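Local coordinates for vinylacetyl-CoA Delta-isomerase (Nitrosopumilus maritimus SCM1, PDB 6VJR), which probably dehydrates 4-hydroxybutyryl-CoA and isomerises vinylacetyl-CoA, using FAD and a [4Fe-4S] cluster, at residues D165-R169 with V180-K184; G223-G229 with Q253-L259. All coordinates share one frame; numbering follows the deposited sequence. Where two conformers were deposited one is given.

Contacts 1 and 2 are neighbouring seams of one mixed beta sheet, their centres about 12 Å apart. Strand 177-188, which supplies V180-K184 to contact 1, lies antiparallel to strand 254-259 of contact 2, and two probable hydrogen bonds join them: K184 O to I257 N at 2.8 Å and G182 O to L259 N, also at 2.8 Å. Both contacts touch the second subunit. Both also lie near the cofactor: at nearest atoms the K184 side chain is about 6 Å from bound FAD, while E254 belongs to the FAD pocket, its side chain about 4 Å from FAD and about 8 Å from the [4Fe-4S] cluster.

Contact 1 of 2, residues D165-R169 with V180-K184; sequences DLFTR and VSGAK
T168 and G182 bring their CA atoms to 4.1 Å, an approach that suits glycine: a CB at G182 would run into T168 CA, and the backbone angles there would also press it against the preceding carbonyl. The T168 side chain uses each of its atoms. CB meets the end of K184, with 3.9 Å from T168 CB to K184 CE. Turned to lie beside its own backbone N (chi1 -63°), the hydroxyl is brought near the strand, T168 OG1 lying 3.1 Å from A183 O. The methyl branch lies the other way, T168 CG2 being 3.9 Å from S181 O. The K184 chain, bent at chi2, carries its ammonium past T168 to a salt bridge with D149 and to the carbonyls of M147 and M199. Next along the chain, R169 and S181 form an antiparallel hydrogen-bonded pair in the beta hairpin of strands 169-173 and 177-188, part of a beta domain like that of acyl-CoA dehydrogenases. R169 N gives S181 O a nearly straight bond of 2.9 Å (170°), and S181 N returns one of 3.0 Å to R169 O. Beyond CG the R169 chain runs extended, and its guanidinium takes D165 side-on, D165 OD1 lying in the guanidinium plane: R169 NE at 2.8 Å and NH2 at 2.9 Å both reach that oxygen. In place of R169, a leucine would probably leave D165 OD1 without these two donors and the carboxylate freer to turn, though D165 OD2 would keep its salt bridge to K408 of the second subunit.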
ATOM      1  N   ASP A 165     -38.735  -2.716 -16.344  1.00 17.65           N
ATOM      2  CA  ASP A 165     -38.757  -3.567 -15.166  1.00 17.32           C
ATOM      3  C   ASP A 165     -37.367  -3.750 -14.551  1.00 15.60           C
ATOM      4  O   ASP A 165     -37.250  -4.377 -13.511  1.00 16.96           O
ATOM      5  CB  ASP A 165     -39.340  -4.927 -15.497  1.00 19.58           C
ATOM      6  CG  ASP A 165     -40.800  -4.907 -15.920  1.00 22.36           C
ATOM      7  OD1 ASP A 165     -41.520  -3.966 -15.504  1.00 24.14           O
ATOM      8  OD2 ASP A 165     -41.193  -5.817 -16.686  1.00 24.80           O
ATOM      9  N   LEU A 166     -36.286  -3.216 -15.170  1.00 16.22           N
ATOM     10  CA  LEU A 166     -34.938  -3.443 -14.664  1.00 15.27           C
ATOM     11  C   LEU A 166     -34.659  -2.693 -13.361  1.00 15.17           C
ATOM     12  O   LEU A 166     -33.675  -2.982 -12.656  1.00 16.21           O
ATOM     13  CB  LEU A 166     -33.884  -3.162 -15.722  1.00 15.73           C
ATOM     14  CG  LEU A 166     -33.856  -4.143 -16.895  1.00 16.95           C
ATOM     15  CD1 LEU A 166     -33.045  -3.687 -18.111  1.00 19.51           C
ATOM     16  CD2 LEU A 166     -33.296  -5.451 -16.400  1.00 20.62           C
ATOM     17  N   PHE A 167     -35.548  -1.747 -13.040  1.00 15.47           N
ATOM     18  CA  PHE A 167     -35.713  -1.225 -11.698  1.00 15.33           C
ATOM     19  C   PHE A 167     -37.172  -1.454 -11.320  1.00 14.91           C
ATOM     20  O   PHE A 167     -38.069  -1.308 -12.166  1.00 15.81           O
ATOM     21  CB  PHE A 167     -35.404   0.276 -11.624  1.00 16.15           C
ATOM     22  CG  PHE A 167     -33.957   0.685 -11.821  1.00 15.71           C
ATOM     23  CD1 PHE A 167     -33.396   0.694 -13.097  1.00 15.49           C
ATOM     24  CD2 PHE A 167     -33.184   1.100 -10.759  1.00 14.44           C
ATOM     25  CE1 PHE A 167     -32.102   1.119 -13.288  1.00 15.17           C
ATOM     26  CE2 PHE A 167     -31.863   1.491 -10.955  1.00 15.85           C
ATOM     27  CZ  PHE A 167     -31.347   1.534 -12.227  1.00 14.59           C
ATOM     28  N   THR A 168     -37.411  -1.741 -10.045  1.00 14.88           N
ATOM     29  CA  THR A 168     -38.734  -2.068  -9.535  1.00 15.27           C
ATOM     30  C   THR A 168     -39.676  -0.858  -9.571  1.00 15.56           C
ATOM     31  O   THR A 168     -39.332   0.250  -9.156  1.00 15.40           O
ATOM     32  CB  THR A 168     -38.570  -2.640  -8.123  1.00 15.83           C
ATOM     33  OG1 THR A 168     -37.826  -3.851  -8.194  1.00 16.38           O
ATOM     34  CG2 THR A 168     -39.902  -2.962  -7.471  1.00 18.49           C
ATOM     35  N   ARG A 169     -40.882  -1.083 -10.087  1.00 16.14           N
ATOM     36  CA  ARG A 169     -41.832   0.000 -10.305  1.00 16.87           C
ATOM     37  C   ARG A 169     -43.275  -0.406  -9.997  1.00 18.22           C
ATOM     38  O   ARG A 169     -43.637  -1.578  -9.982  1.00 18.03           O
ATOM     39  CB  ARG A 169     -41.768   0.463 -11.758  1.00 18.74           C
ATOM     40  CG  ARG A 169     -42.169  -0.645 -12.727  1.00 19.40           C
ATOM     41  CD  ARG A 169     -41.890  -0.250 -14.161  1.00 23.22           C
ATOM     42  NE  ARG A 169     -42.223  -1.296 -15.140  1.00 22.90           N
ATOM     43  CZ  ARG A 169     -43.235  -1.240 -15.995  1.00 24.68           C
ATOM     44  NH1 ARG A 169     -43.830  -0.105 -16.182  1.00 30.10           N
ATOM     45  NH2 ARG A 169     -43.561  -2.264 -16.757  1.00 26.82           N
ATOM     46  N   VAL A 180     -46.634  -4.112  -7.942  0.82 16.67           N
ATOM     47  CA  VAL A 180     -45.278  -3.799  -8.366  0.82 17.44           C
ATOM     48  C   VAL A 180     -44.712  -4.948  -9.177  0.82 16.75           C
ATOM     49  O   VAL A 180     -45.041  -6.108  -8.939  0.82 17.17           O
ATOM     50  CB  VAL A 180     -44.318  -3.473  -7.203  0.82 18.66           C
ATOM     51  CG1 VAL A 180     -44.707  -2.228  -6.444  0.82 19.19           C
ATOM     52  CG2 VAL A 180     -44.135  -4.636  -6.244  0.82 18.26           C
ATOM     53  N   SER A 181     -43.841  -4.593 -10.130  1.00 17.17           N
ATOM     54  CA  SER A 181     -43.072  -5.542 -10.905  1.00 17.90           C
ATOM     55  C   SER A 181     -41.624  -5.063 -10.975  1.00 16.69           C
ATOM     56  O   SER A 181     -41.337  -3.861 -10.940  1.00 16.01           O
ATOM     57  CB  SER A 181     -43.649  -5.721 -12.305  1.00 19.48           C
ATOM     58  OG  SER A 181     -44.958  -6.270 -12.262  1.00 20.37           O
ATOM     59  N   GLY A 182     -40.723  -6.038 -11.118  1.00 15.92           N
ATOM     60  CA  GLY A 182     -39.308  -5.766 -11.207  1.00 15.96           C
ATOM     61  C   GLY A 182     -38.568  -6.887 -10.492  1.00 14.79           C
ATOM     62  O   GLY A 182     -39.022  -8.026 -10.473  1.00 15.54           O
ATOM     63  N   ALA A 183     -37.395  -6.573  -9.977  1.00 15.46           N
ATOM     64  CA  ALA A 183     -36.602  -7.562  -9.277  1.00 14.12           C
ATOM     65  C   ALA A 183     -35.663  -6.848  -8.319  1.00 13.25           C
ATOM     66  O   ALA A 183     -35.373  -5.656  -8.521  1.00 14.47           O
ATOM     67  CB  ALA A 183     -35.834  -8.368 -10.268  1.00 14.17           C
ATOM     68  N   LYS A 184     -35.169  -7.594  -7.347  1.00 13.19           N
ATOM     69  CA  LYS A 184     -34.164  -7.109  -6.409  1.00 12.83           C
ATOM     70  C   LYS A 184     -33.064  -8.174  -6.351  1.00 13.00           C
ATOM     71  O   LYS A 184     -33.359  -9.346  -6.175  1.00 13.82           O
ATOM     72  CB  LYS A 184     -34.787  -6.853  -5.030  1.00 14.20           C
ATOM     73  CG  LYS A 184     -35.775  -5.692  -5.006  1.00 14.58           C
ATOM     74  CD  LYS A 184     -35.290  -4.273  -5.316  1.00 14.54           C
ATOM     75  CE  LYS A 184     -36.289  -3.214  -5.008  1.00 16.51           C
ATOM     76  NZ  LYS A 184     -35.767  -1.904  -5.454  1.00 17.68           N
TER

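Contact 2 of 2, residues G223-G229 with Q253-L259; sequences GVTYIYG and QEALIIL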
ATOM      1  N   GLY A 223     -46.750 -13.895  -6.415  1.00 18.99           N
ATOM      2  CA  GLY A 223     -46.123 -13.187  -7.519  1.00 18.55           C
ATOM      3  C   GLY A 223     -44.606 -13.086  -7.373  1.00 18.29           C
ATOM      4  O   GLY A 223     -43.937 -12.543  -8.253  1.00 18.71           O
ATOM      5  N   VAL A 224     -44.065 -13.634  -6.282  1.00 17.39           N
ATOM      6  CA  VAL A 224     -42.635 -13.590  -6.004  1.00 17.06           C
ATOM      7  C   VAL A 224     -42.009 -14.918  -6.394  1.00 16.49           C
ATOM      8  O   VAL A 224     -42.510 -15.982  -6.054  1.00 16.36           O
ATOM      9  CB  VAL A 224     -42.339 -13.320  -4.519  1.00 17.55           C
ATOM     10  CG1 VAL A 224     -40.838 -13.303  -4.259  1.00 17.72           C
ATOM     11  CG2 VAL A 224     -42.991 -12.021  -4.020  1.00 19.31           C
ATOM     12  N   THR A 225     -40.884 -14.826  -7.103  1.00 15.13           N
ATOM     13  CA  THR A 225     -40.027 -15.969  -7.360  1.00 16.16           C
ATOM     14  C   THR A 225     -38.625 -15.638  -6.844  1.00 15.67           C
ATOM     15  O   THR A 225     -38.124 -14.536  -7.098  1.00 17.54           O
ATOM     16  CB  THR A 225     -39.969 -16.256  -8.865  1.00 17.38           C
ATOM     17  OG1 THR A 225     -41.278 -16.438  -9.428  1.00 18.86           O
ATOM     18  CG2 THR A 225     -39.098 -17.468  -9.132  1.00 18.24           C
ATOM     19  N   TYR A 226     -38.012 -16.607  -6.150  1.00 12.92           N
ATOM     20  CA  TYR A 226     -36.635 -16.485  -5.669  1.00 14.31           C
ATOM     21  C   TYR A 226     -35.740 -17.392  -6.490  1.00 13.18           C
ATOM     22  O   TYR A 226     -36.055 -18.578  -6.663  1.00 14.01           O
ATOM     23  CB  TYR A 226     -36.498 -16.883  -4.193  1.00 13.16           C
ATOM     24  CG  TYR A 226     -37.339 -16.067  -3.238  1.00 13.62           C
ATOM     25  CD1 TYR A 226     -38.637 -16.454  -2.949  1.00 14.55           C
ATOM     26  CD2 TYR A 226     -36.859 -14.916  -2.636  1.00 13.67           C
ATOM     27  CE1 TYR A 226     -39.429 -15.735  -2.061  1.00 14.98           C
ATOM     28  CE2 TYR A 226     -37.638 -14.193  -1.745  1.00 15.01           C
ATOM     29  CZ  TYR A 226     -38.929 -14.595  -1.459  1.00 15.68           C
ATOM     30  OH  TYR A 226     -39.647 -13.828  -0.579  1.00 17.58           O
ATOM     31  N   ILE A 227     -34.624 -16.830  -6.994  1.00 12.79           N
ATOM     32  CA  ILE A 227     -33.640 -17.610  -7.719  1.00 13.02           C
ATOM     33  C   ILE A 227     -32.320 -17.531  -6.950  1.00 12.27           C
ATOM     34  O   ILE A 227     -31.743 -16.468  -6.835  1.00 13.54           O
ATOM     35  CB  ILE A 227     -33.511 -17.195  -9.184  1.00 13.36           C
ATOM     36  CG1 ILE A 227     -34.867 -17.155  -9.910  1.00 14.59           C
ATOM     37  CG2 ILE A 227     -32.552 -18.168  -9.861  1.00 14.18           C
ATOM     38  CD1 ILE A 227     -34.798 -16.625 -11.316  1.00 17.04           C
ATOM     39  N   TYR A 228     -31.922 -18.658  -6.373  1.00 12.83           N
ATOM     40  CA  TYR A 228     -30.819 -18.694  -5.426  1.00 12.85           C
ATOM     41  C   TYR A 228     -29.498 -18.369  -6.126  1.00 13.00           C
ATOM     42  O   TYR A 228     -29.257 -18.824  -7.221  1.00 15.79           O
ATOM     43  CB  TYR A 228     -30.755 -20.085  -4.794  1.00 14.48           C
ATOM     44  CG  TYR A 228     -30.307 -20.112  -3.338  1.00 15.95           C
ATOM     45  CD1 TYR A 228     -31.240 -19.970  -2.313  1.00 18.20           C
ATOM     46  CD2 TYR A 228     -28.981 -20.288  -2.979  1.00 17.17           C
ATOM     47  CE1 TYR A 228     -30.866 -19.926  -0.995  1.00 20.28           C
ATOM     48  CE2 TYR A 228     -28.602 -20.279  -1.642  1.00 19.21           C
ATOM     49  CZ  TYR A 228     -29.553 -20.123  -0.658  1.00 18.49           C
ATOM     50  OH  TYR A 228     -29.189 -20.108   0.654  1.00 21.72           O
ATOM     51  N   GLY A 229     -28.604 -17.650  -5.446  1.00 13.31           N
ATOM     52  CA  GLY A 229     -27.266 -17.432  -5.963  1.00 13.93           C
ATOM     53  C   GLY A 229     -26.302 -18.567  -5.608  1.00 14.13           C
ATOM     54  O   GLY A 229     -26.296 -19.091  -4.518  1.00 17.00           O
ATOM     55  N   GLN A 253     -26.476 -16.239   2.541  1.00 15.66           N
ATOM     56  CA  GLN A 253     -27.486 -16.552   1.544  1.00 14.85           C
ATOM     57  C   GLN A 253     -27.761 -15.286   0.751  1.00 14.49           C
ATOM     58  O   GLN A 253     -28.027 -14.243   1.356  1.00 14.30           O
ATOM     59  CB  GLN A 253     -28.806 -16.934   2.241  1.00 15.06           C
ATOM     60  CG  GLN A 253     -30.045 -16.909   1.334  1.00 16.33           C
ATOM     61  CD  GLN A 253     -31.300 -17.260   2.105  1.00 16.28           C
ATOM     62  OE1 GLN A 253     -32.093 -16.398   2.505  1.00 17.33           O
ATOM     63  NE2 GLN A 253     -31.453 -18.551   2.333  1.00 17.16           N
ATOM     64  N   GLU A 254     -27.767 -15.441  -0.575  0.56 14.23           N
ATOM     65  CA  GLU A 254     -28.230 -14.405  -1.478  0.56 14.67           C
ATOM     66  C   GLU A 254     -29.190 -15.027  -2.487  0.56 13.85           C
ATOM     67  O   GLU A 254     -29.030 -16.202  -2.880  0.56 11.17           O
ATOM     68  CB  GLU A 254     -27.050 -13.751  -2.199  0.56 16.01           C
ATOM     69  CG  GLU A 254     -25.980 -13.207  -1.253  0.56 15.86           C
ATOM     70  CD  GLU A 254     -24.940 -14.235  -0.798  0.56 18.87           C
ATOM     71  OE1 GLU A 254     -24.402 -15.001  -1.643  0.56 20.56           O
ATOM     72  OE2 GLU A 254     -24.628 -14.244   0.425  0.56 21.42           O
ATOM     73  N   ALA A 255     -30.182 -14.221  -2.923  1.00 14.15           N
ATOM     74  CA  ALA A 255     -31.043 -14.652  -4.016  1.00 14.25           C
ATOM     75  C   ALA A 255     -31.506 -13.431  -4.815  1.00 14.14           C
ATOM     76  O   ALA A 255     -31.530 -12.316  -4.307  1.00 15.16           O
ATOM     77  CB  ALA A 255     -32.222 -15.454  -3.490  1.00 15.27           C
ATOM     78  N   LEU A 256     -31.938 -13.696  -6.049  1.00 12.41           N
ATOM     79  CA  LEU A 256     -32.635 -12.739  -6.891  1.00 12.15           C
ATOM     80  C   LEU A 256     -34.131 -12.891  -6.638  1.00 13.16           C
ATOM     81  O   LEU A 256     -34.688 -13.979  -6.776  1.00 14.87           O
ATOM     82  CB  LEU A 256     -32.263 -13.061  -8.333  1.00 13.61           C
ATOM     83  CG  LEU A 256     -32.914 -12.208  -9.418  1.00 15.63           C
ATOM     84  CD1 LEU A 256     -32.561 -10.748  -9.354  1.00 15.80           C
ATOM     85  CD2 LEU A 256     -32.623 -12.795 -10.779  1.00 16.68           C
ATOM     86  N   ILE A 257     -34.762 -11.784  -6.271  1.00 14.01           N
ATOM     87  CA  ILE A 257     -36.190 -11.750  -6.004  1.00 14.02           C
ATOM     88  C   ILE A 257     -36.886 -11.153  -7.228  1.00 14.51           C
ATOM     89  O   ILE A 257     -36.651  -9.996  -7.607  1.00 16.67           O
ATOM     90  CB  ILE A 257     -36.511 -10.914  -4.774  1.00 14.72           C
ATOM     91  CG1 ILE A 257     -35.666 -11.260  -3.555  1.00 15.89           C
ATOM     92  CG2 ILE A 257     -38.008 -11.034  -4.477  1.00 16.35           C
ATOM     93  CD1 ILE A 257     -35.989 -10.400  -2.354  1.00 15.47           C
ATOM     94  N   ILE A 258     -37.683 -11.978  -7.883  0.66 14.62           N
ATOM     95  CA  ILE A 258     -38.490 -11.519  -8.999  0.66 14.52           C
ATOM     96  C   ILE A 258     -39.877 -11.147  -8.490  0.66 14.80           C
ATOM     97  O   ILE A 258     -40.455 -11.885  -7.704  0.66 15.99           O
ATOM     98  CB  ILE A 258     -38.582 -12.561 -10.116  0.66 16.18           C
ATOM     99  CG1 ILE A 258     -37.228 -13.208 -10.444  0.66 17.02           C
ATOM    100  CG2 ILE A 258     -39.275 -11.922 -11.330  0.66 16.64           C
ATOM    101  CD1 ILE A 258     -36.204 -12.248 -11.008  0.66 17.73           C
ATOM    102  N   LEU A 259     -40.391  -9.995  -8.949  1.00 13.40           N
ATOM    103  CA  LEU A 259     -41.722  -9.514  -8.598  1.00 15.07           C
ATOM    104  C   LEU A 259     -42.590  -9.386  -9.846  1.00 15.63           C
ATOM    105  O   LEU A 259     -42.225  -8.654 -10.786  1.00 17.23           O
ATOM    106  CB  LEU A 259     -41.569  -8.140  -7.947  1.00 16.87           C
ATOM    107  CG  LEU A 259     -40.551  -8.050  -6.804  1.00 19.48           C
ATOM    108  CD1 LEU A 259     -40.121  -6.624  -6.505  1.00 23.26           C
ATOM    109  CD2 LEU A 259     -41.091  -8.685  -5.572  1.00 19.65           C
TER
HETATM  110  O   HOH W   1     -26.296 -17.650  -1.931  1.00 18.88           O
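V224 and I257 lie side by side, and the valine is the bump that fills the hollow between two larger neighbours. Its CG1 reaches 3.6 Å from I257 CG2 while sitting over one face of the Y226 ring, offset toward the rim; CG1 is anti to the backbone N (chi1 179°), which turns it toward that gap. V224 CG2 is left to meet L259 CD2. The Y226 ring runs alongside I257, with 4.0 Å from Y226 CD2 to I257 CG1, and its hydroxyl goes on to the carbonyl of A219. Farther along the same face the bulk is redistributed: A255 offers only a methyl, over which the backbone of Y228 comes in close, 4.0 Å from A255 CB to Y228 CA. The carbonyl O of E254 then stands over the centre of the Y228 ring. Q253 closes this end by crossing the tyrosine at about a right angle, ring and amide planes 83° apart, with its CG against CZ and the oxygen; Q253 NE2 donates to Y228 OH at 3.2 Å. On the reverse face T225 CB meets I258 CB at 4.1 Å, and P392, L406 and Y409 of the second subunit pack on I227, L256 and I258. Beneath these shapes runs a regular antiparallel pairing, the strands at 151°, with T225-I258 and I227-L256 as hydrogen-bonded pairs. Its last bond, G229 N to E254 O at 3.0 Å, is followed by a water that donates to G229 O and accepts from E254 N. The side-chain contacts are thus mostly apolar from V224 to I258, and polar where Q253 meets Y228, next to E254 of the FAD pocket.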